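Long-range contact in ABC transporter substrate binding protein (Ribose) (Agrobacterium vitis, PDB 4WUT), which probably serves as the sugar-binding component of an ABC transporter, here holding beta-D-fucopyranose in the cleft between its two lobes: residues Val100-Asp114 with Leu117-Ala130. Sequence-based numbering, arbitrary orientation.
Sequences VKKAWEARIPVVIID and LSKDAEKYYQAFLA. With FCB (beta-D-fucopyranose), chain E.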
loop_
_atom_site.group_PDB
_atom_site.type_symbol
_atom_site.label_atom_id
_atom_site.label_comp_id
_atom_site.label_asym_id
_atom_site.label_seq_id
_atom_site.Cartn_x
_atom_site.Cartn_y
_atom_site.Cartn_z
ATOM N N VAL A 100 -17.865 7.499 6.158
ATOM C CA VAL A 100 -17.028 8.089 7.190
ATOM C C VAL A 100 -17.696 9.321 7.807
ATOM O O VAL A 100 -17.645 9.497 9.021
ATOM C CB VAL A 100 -15.621 8.400 6.645
ATOM C CG1 VAL A 100 -14.803 9.198 7.639
ATOM C CG2 VAL A 100 -14.929 7.120 6.264
ATOM N N LYS A 101 -18.361 10.129 6.987
ATOM C CA LYS A 101 -19.191 11.228 7.508
ATOM C C LYS A 101 -20.280 10.725 8.475
ATOM O O LYS A 101 -20.528 11.319 9.528
ATOM C CB LYS A 101 -19.835 11.984 6.352
ATOM C CG LYS A 101 -20.680 13.188 6.785
ATOM C CD LYS A 101 -21.110 13.986 5.552
ATOM C CE LYS A 101 -21.841 15.262 5.923
ATOM N NZ LYS A 101 -23.279 15.012 6.187
ATOM N N LYS A 102 -20.959 9.631 8.094
ATOM C CA LYS A 102 -21.925 8.990 8.977
ATOM C C LYS A 102 -21.298 8.536 10.309
ATOM O O LYS A 102 -21.910 8.684 11.351
ATOM C CB LYS A 102 -22.603 7.808 8.268
ATOM C CG LYS A 102 -23.625 8.219 7.227
ATOM C CD LYS A 102 -24.229 7.000 6.552
ATOM C CE LYS A 102 -25.194 7.386 5.453
ATOM N NZ LYS A 102 -25.595 6.193 4.637
ATOM N N ALA A 103 -20.084 7.991 10.269
ATOM C CA ALA A 103 -19.381 7.622 11.499
ATOM C C ALA A 103 -19.166 8.854 12.370
ATOM O O ALA A 103 -19.434 8.851 13.571
ATOM C CB ALA A 103 -18.057 6.963 11.176
ATOM N N TRP A 104 -18.681 9.913 11.742
ATOM C CA TRP A 104 -18.461 11.177 12.456
ATOM C C TRP A 104 -19.747 11.743 13.077
ATOM O O TRP A 104 -19.753 12.182 14.228
ATOM C CB TRP A 104 -17.804 12.186 11.520
ATOM C CG TRP A 104 -17.512 13.504 12.147
ATOM C CD1 TRP A 104 -16.450 13.820 12.943
ATOM C CD2 TRP A 104 -18.279 14.698 12.003
ATOM N NE1 TRP A 104 -16.514 15.142 13.312
ATOM C CE2 TRP A 104 -17.634 15.701 12.754
ATOM C CE3 TRP A 104 -19.450 15.014 11.315
ATOM C CZ2 TRP A 104 -18.120 17.002 12.828
ATOM C CZ3 TRP A 104 -19.939 16.310 11.399
ATOM C CH2 TRP A 104 -19.274 17.285 12.148
ATOM N N GLU A 105 -20.847 11.698 12.339
ATOM C CA GLU A 105 -22.126 12.166 12.857
ATOM C C GLU A 105 -22.617 11.323 14.039
ATOM O O GLU A 105 -23.307 11.841 14.934
ATOM C CB GLU A 105 -23.151 12.216 11.718
ATOM C CG GLU A 105 -22.805 13.303 10.714
ATOM C CD GLU A 105 -23.611 13.244 9.435
ATOM O OE1 GLU A 105 -24.132 12.164 9.093
ATOM O OE2 GLU A 105 -23.699 14.290 8.759
ATOM N N ALA A 106 -22.238 10.045 14.037
ATOM C CA ALA A 106 -22.527 9.105 15.115
ATOM C C ALA A 106 -21.554 9.204 16.288
ATOM O O ALA A 106 -21.652 8.420 17.237
ATOM C CB ALA A 106 -22.505 7.700 14.575
ATOM N N ARG A 107 -20.630 10.156 16.227
ATOM C CA ARG A 107 -19.620 10.332 17.277
ATOM C C ARG A 107 -18.713 9.107 17.421
ATOM O O ARG A 107 -18.322 8.725 18.529
ATOM C CB ARG A 107 -20.275 10.647 18.628
ATOM C CG ARG A 107 -21.066 11.947 18.642
ATOM C CD ARG A 107 -22.010 12.011 19.838
ATOM N NE ARG A 107 -21.373 12.477 21.075
ATOM C CZ ARG A 107 -21.793 12.149 22.297
ATOM N NH1 ARG A 107 -22.833 11.333 22.441
ATOM N NH2 ARG A 107 -21.179 12.619 23.385
ATOM N N ILE A 108 -18.400 8.478 16.299
ATOM C CA ILE A 108 -17.496 7.341 16.306
ATOM C C ILE A 108 -16.128 7.764 15.775
ATOM O O ILE A 108 -16.009 8.168 14.623
ATOM C CB ILE A 108 -18.039 6.175 15.453
ATOM C CG1 ILE A 108 -19.401 5.726 15.972
ATOM C CG2 ILE A 108 -17.039 5.021 15.455
ATOM C CD1 ILE A 108 -20.106 4.720 15.033
ATOM N N PRO A 109 -15.096 7.681 16.622
ATOM C CA PRO A 109 -13.745 8.026 16.170
ATOM C C PRO A 109 -13.320 7.187 14.977
ATOM O O PRO A 109 -13.590 5.983 14.947
ATOM C CB PRO A 109 -12.870 7.691 17.379
ATOM C CG PRO A 109 -13.771 7.760 18.557
ATOM C CD PRO A 109 -15.125 7.305 18.043
ATOM N N VAL A 110 -12.692 7.827 14.000
ATOM C CA VAL A 110 -12.197 7.143 12.820
ATOM C C VAL A 110 -10.729 7.525 12.615
ATOM O O VAL A 110 -10.365 8.698 12.650
ATOM C CB VAL A 110 -12.997 7.522 11.561
ATOM C CG1 VAL A 110 -12.352 6.924 10.323
ATOM C CG2 VAL A 110 -14.462 7.056 11.669
ATOM N N VAL A 111 -9.881 6.522 12.436
ATOM C CA VAL A 111 -8.508 6.755 12.030
ATOM C C VAL A 111 -8.333 6.062 10.678
ATOM O O VAL A 111 -8.810 4.947 10.482
ATOM C CB VAL A 111 -7.539 6.219 13.080
ATOM C CG1 VAL A 111 -6.110 6.197 12.551
ATOM C CG2 VAL A 111 -7.648 7.054 14.343
ATOM N N ILE A 112 -7.701 6.770 9.744
ATOM C CA ILE A 112 -7.426 6.280 8.399
ATOM C C ILE A 112 -5.991 5.786 8.296
ATOM O O ILE A 112 -5.051 6.463 8.766
ATOM C CB ILE A 112 -7.676 7.385 7.352
ATOM C CG1 ILE A 112 -9.110 7.932 7.486
ATOM C CG2 ILE A 112 -7.387 6.902 5.949
ATOM C CD1 ILE A 112 -10.202 6.949 7.167
ATOM N N ILE A 113 -5.818 4.596 7.726
ATOM C CA ILE A 113 -4.487 4.069 7.471
ATOM C C ILE A 113 -4.258 3.800 5.992
ATOM O O ILE A 113 -5.214 3.531 5.240
ATOM C CB ILE A 113 -4.197 2.804 8.293
ATOM C CG1 ILE A 113 -5.291 1.759 8.064
ATOM C CG2 ILE A 113 -4.036 3.152 9.765
ATOM C CD1 ILE A 113 -4.891 0.370 8.494
ATOM N N ASP A 114 -3.002 3.962 5.584
ATOM C CA ASP A 114 -2.475 3.469 4.311
ATOM C C ASP A 114 -2.851 4.285 3.082
ATOM O O ASP A 114 -1.982 4.690 2.304
ATOM C CB ASP A 114 -2.857 2.009 4.075
ATOM C CG ASP A 114 -2.417 1.531 2.728
ATOM O OD1 ASP A 114 -1.199 1.284 2.554
ATOM O OD2 ASP A 114 -3.265 1.429 1.800
ATOM N N LEU A 117 -8.089 9.548 2.212
ATOM C CA LEU A 117 -9.412 10.016 1.812
ATOM C C LEU A 117 -9.306 11.386 1.172
ATOM O O LEU A 117 -8.352 12.127 1.413
ATOM C CB LEU A 117 -10.327 10.155 3.020
ATOM C CG LEU A 117 -10.929 8.903 3.633
ATOM C CD1 LEU A 117 -11.865 9.277 4.772
ATOM C CD2 LEU A 117 -11.676 8.044 2.586
ATOM N N SER A 118 -10.311 11.748 0.391
ATOM C CA SER A 118 -10.412 13.063 -0.200
ATOM C C SER A 118 -10.304 14.180 0.841
ATOM O O SER A 118 -10.651 13.992 2.005
ATOM C CB SER A 118 -11.773 13.162 -0.885
ATOM O OG SER A 118 -12.024 14.467 -1.342
ATOM N N LYS A 119 -9.837 15.342 0.397
ATOM C CA LYS A 119 -9.858 16.568 1.217
ATOM C C LYS A 119 -11.247 16.854 1.787
ATOM O O LYS A 119 -11.385 17.323 2.917
ATOM C CB LYS A 119 -9.407 17.756 0.373
ATOM C CG LYS A 119 -7.979 17.660 -0.125
ATOM C CD LYS A 119 -6.968 18.122 0.928
ATOM C CE LYS A 119 -7.133 19.598 1.270
ATOM N NZ LYS A 119 -6.012 20.125 2.118
ATOM N N ASP A 120 -12.277 16.560 1.000
ATOM C CA ASP A 120 -13.665 16.737 1.425
ATOM C C ASP A 120 -13.950 16.133 2.808
ATOM O O ASP A 120 -14.846 16.589 3.515
ATOM C CB ASP A 120 -14.608 16.090 0.401
ATOM C CG ASP A 120 -14.611 16.811 -0.947
ATOM O OD1 ASP A 120 -14.246 18.006 -0.994
ATOM O OD2 ASP A 120 -14.985 16.175 -1.961
ATOM N N ALA A 121 -13.181 15.116 3.193
ATOM C CA ALA A 121 -13.486 14.300 4.360
ATOM C C ALA A 121 -12.701 14.719 5.597
ATOM O O ALA A 121 -12.748 14.036 6.610
ATOM C CB ALA A 121 -13.168 12.813 4.056
ATOM N N GLU A 122 -11.930 15.796 5.493
ATOM C CA GLU A 122 -10.918 16.098 6.512
ATOM C C GLU A 122 -11.515 16.231 7.915
ATOM O O GLU A 122 -10.888 15.863 8.916
ATOM C CB GLU A 122 -10.168 17.385 6.141
ATOM C CG GLU A 122 -11.061 18.595 5.902
ATOM C CD GLU A 122 -10.266 19.816 5.474
ATOM O OE1 GLU A 122 -9.014 19.731 5.460
ATOM O OE2 GLU A 122 -10.886 20.846 5.137
ATOM N N LYS A 123 -12.737 16.730 7.968
ATOM C CA LYS A 123 -13.417 17.025 9.231
ATOM C C LYS A 123 -13.916 15.777 9.951
ATOM O O LYS A 123 -14.341 15.863 11.106
ATOM C CB LYS A 123 -14.618 17.935 8.985
ATOM C CG LYS A 123 -14.283 19.222 8.251
ATOM C CD LYS A 123 -15.387 20.264 8.409
ATOM C CE LYS A 123 -14.867 21.681 8.151
ATOM N NZ LYS A 123 -14.276 21.835 6.788
ATOM N N TYR A 124 -13.898 14.635 9.258
ATOM C CA TYR A 124 -14.636 13.472 9.706
ATOM C C TYR A 124 -13.785 12.373 10.335
ATOM O O TYR A 124 -14.333 11.398 10.823
ATOM C CB TYR A 124 -15.415 12.874 8.525
ATOM C CG TYR A 124 -16.301 13.850 7.802
ATOM C CD1 TYR A 124 -17.111 14.735 8.497
ATOM C CD2 TYR A 124 -16.326 13.885 6.411
ATOM C CE1 TYR A 124 -17.926 15.629 7.825
ATOM C CE2 TYR A 124 -17.126 14.771 5.734
ATOM C CZ TYR A 124 -17.928 15.627 6.439
ATOM O OH TYR A 124 -18.729 16.518 5.768
ATOM N N TYR A 125 -12.462 12.513 10.305
ATOM C CA TYR A 125 -11.572 11.539 10.937
ATOM C C TYR A 125 -10.466 12.272 11.657
ATOM O O TYR A 125 -10.216 13.459 11.383
ATOM C CB TYR A 125 -10.971 10.571 9.905
ATOM C CG TYR A 125 -10.109 11.227 8.833
ATOM C CD1 TYR A 125 -10.686 11.747 7.685
ATOM C CD2 TYR A 125 -8.741 11.282 8.959
ATOM C CE1 TYR A 125 -9.928 12.330 6.705
ATOM C CE2 TYR A 125 -7.959 11.872 7.982
ATOM C CZ TYR A 125 -8.554 12.376 6.843
ATOM O OH TYR A 125 -7.767 12.966 5.876
ATOM N N GLN A 126 -9.807 11.584 12.586
ATOM C CA GLN A 126 -8.927 12.280 13.512
ATOM C C GLN A 126 -7.435 12.030 13.332
ATOM O O GLN A 126 -6.632 12.753 13.894
ATOM C CB GLN A 126 -9.333 12.018 14.968
ATOM C CG GLN A 126 -10.702 12.524 15.321
ATOM C CD GLN A 126 -11.804 11.591 14.881
ATOM O OE1 GLN A 126 -11.724 10.394 15.112
ATOM N NE2 GLN A 126 -12.831 12.126 14.226
ATOM N N ALA A 127 -7.064 11.004 12.580
ATOM C CA ALA A 127 -5.665 10.804 12.246
ATOM C C ALA A 127 -5.549 10.004 10.955
ATOM O O ALA A 127 -6.462 9.294 10.574
ATOM C CB ALA A 127 -4.920 10.111 13.399
ATOM N N PHE A 128 -4.399 10.171 10.307
ATOM C CA PHE A 128 -4.059 9.471 9.084
ATOM C C PHE A 128 -2.623 8.988 9.189
ATOM O O PHE A 128 -1.697 9.808 9.277
ATOM C CB PHE A 128 -4.225 10.410 7.880
ATOM C CG PHE A 128 -3.818 9.804 6.567
ATOM C CD1 PHE A 128 -4.257 8.561 6.186
ATOM C CD2 PHE A 128 -3.013 10.515 5.698
ATOM C CE1 PHE A 128 -3.880 8.020 4.969
ATOM C CE2 PHE A 128 -2.624 9.981 4.484
ATOM C CZ PHE A 128 -3.060 8.741 4.113
ATOM N N LEU A 129 -2.472 7.658 9.194
ATOM C CA LEU A 129 -1.166 7.008 9.320
ATOM C C LEU A 129 -0.850 6.292 8.026
ATOM O O LEU A 129 -1.602 5.415 7.607
ATOM C CB LEU A 129 -1.181 5.953 10.433
ATOM C CG LEU A 129 -1.389 6.346 11.888
ATOM C CD1 LEU A 129 -2.820 6.747 12.158
ATOM C CD2 LEU A 129 -0.993 5.195 12.795
ATOM N N ALA A 130 0.239 6.651 7.382
ATOM C CA ALA A 130 0.547 6.103 6.072
ATOM C C ALA A 130 1.968 6.425 5.658
ATOM O O ALA A 130 2.629 7.327 6.212
ATOM C CB ALA A 130 -0.442 6.650 5.019
HETATM C C1 FCB E . 0.208 -1.789 -0.371
HETATM C C2 FCB E . -0.710 -0.581 -0.506
HETATM C C3 FCB E . -2.034 -0.869 -0.051
HETATM C C4 FCB E . -2.589 -2.142 -0.745
HETATM C C5 FCB E . -1.509 -3.236 -0.523
HETATM C C6 FCB E . -1.908 -4.598 -1.162
HETATM O O1 FCB E . 1.303 -1.498 -1.101
HETATM O O2 FCB E . -0.135 0.460 0.332
HETATM O O3 FCB E . -2.844 0.291 -0.372
HETATM O O4 FCB E . -2.864 -1.902 -2.148
HETATM O O5 FCB E . -0.339 -2.870 -1.111
HETATM O O HOH W 1 -15.183 10.505 13.402
#
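Tyr124 lays its ring along the flank of Lys101 while the Trp104 and Tyr124 side chains run at about a right angle to each other, and in this way helix 97-105 is joined to the residues that precede strand 127-130. Lys101 CG sits over one face of the tyrosine ring, 3.9 Å from its centroid, a CH-pi contact. The chain, extended as far as CE, with CG anti to the backbone N (chi1 -178°), carries on past the ring and then turns at its last torsion, where NZ forms a salt bridge with Glu105 OE2. The ring planes of Trp104 and Tyr124 are inclined at 56°, and Lys123 O lies over the indole face.

Further along, Ile112 is used on three sides. Its CG1 rests over one face of the Tyr125 ring, CD1 meets Leu117 CD1 at 3.7 Å, and CG2 packs against Phe128 CD1. On the other face of the sheet Val111 CG1 presses on Leu129 CD1 at 3.4 Å, tighter than usual for two carbons.

Strands 110-113 and 127-130 pair in parallel, Ile112 being gripped through both N and O by Ala127 and Leu129; Asp114 N extends the ladder to Leu129 O. Just before strand 127-130, Gln126 grips Val110 twice: its N bonds to Val110 O, and its side chain, bent at chi2 (81°), brings OE1 to Val110 N at 3.0 Å. A water bridges Gln126 NE2, Ile108 O and Tyr124 O. Beyond the strand end, Asp114 takes sugar hydroxyls O2 and O3 on its two carboxylate oxygens, OD1 and OD2 respectively.

Strand 110-113 is bonded on its other edge to strand 85-88, as in the parallel core of a periplasmic binding protein lobe; helix 97-105 packs on the Ile112 face, and helix 267-282 touches Val111 and Leu129 on the opposite one.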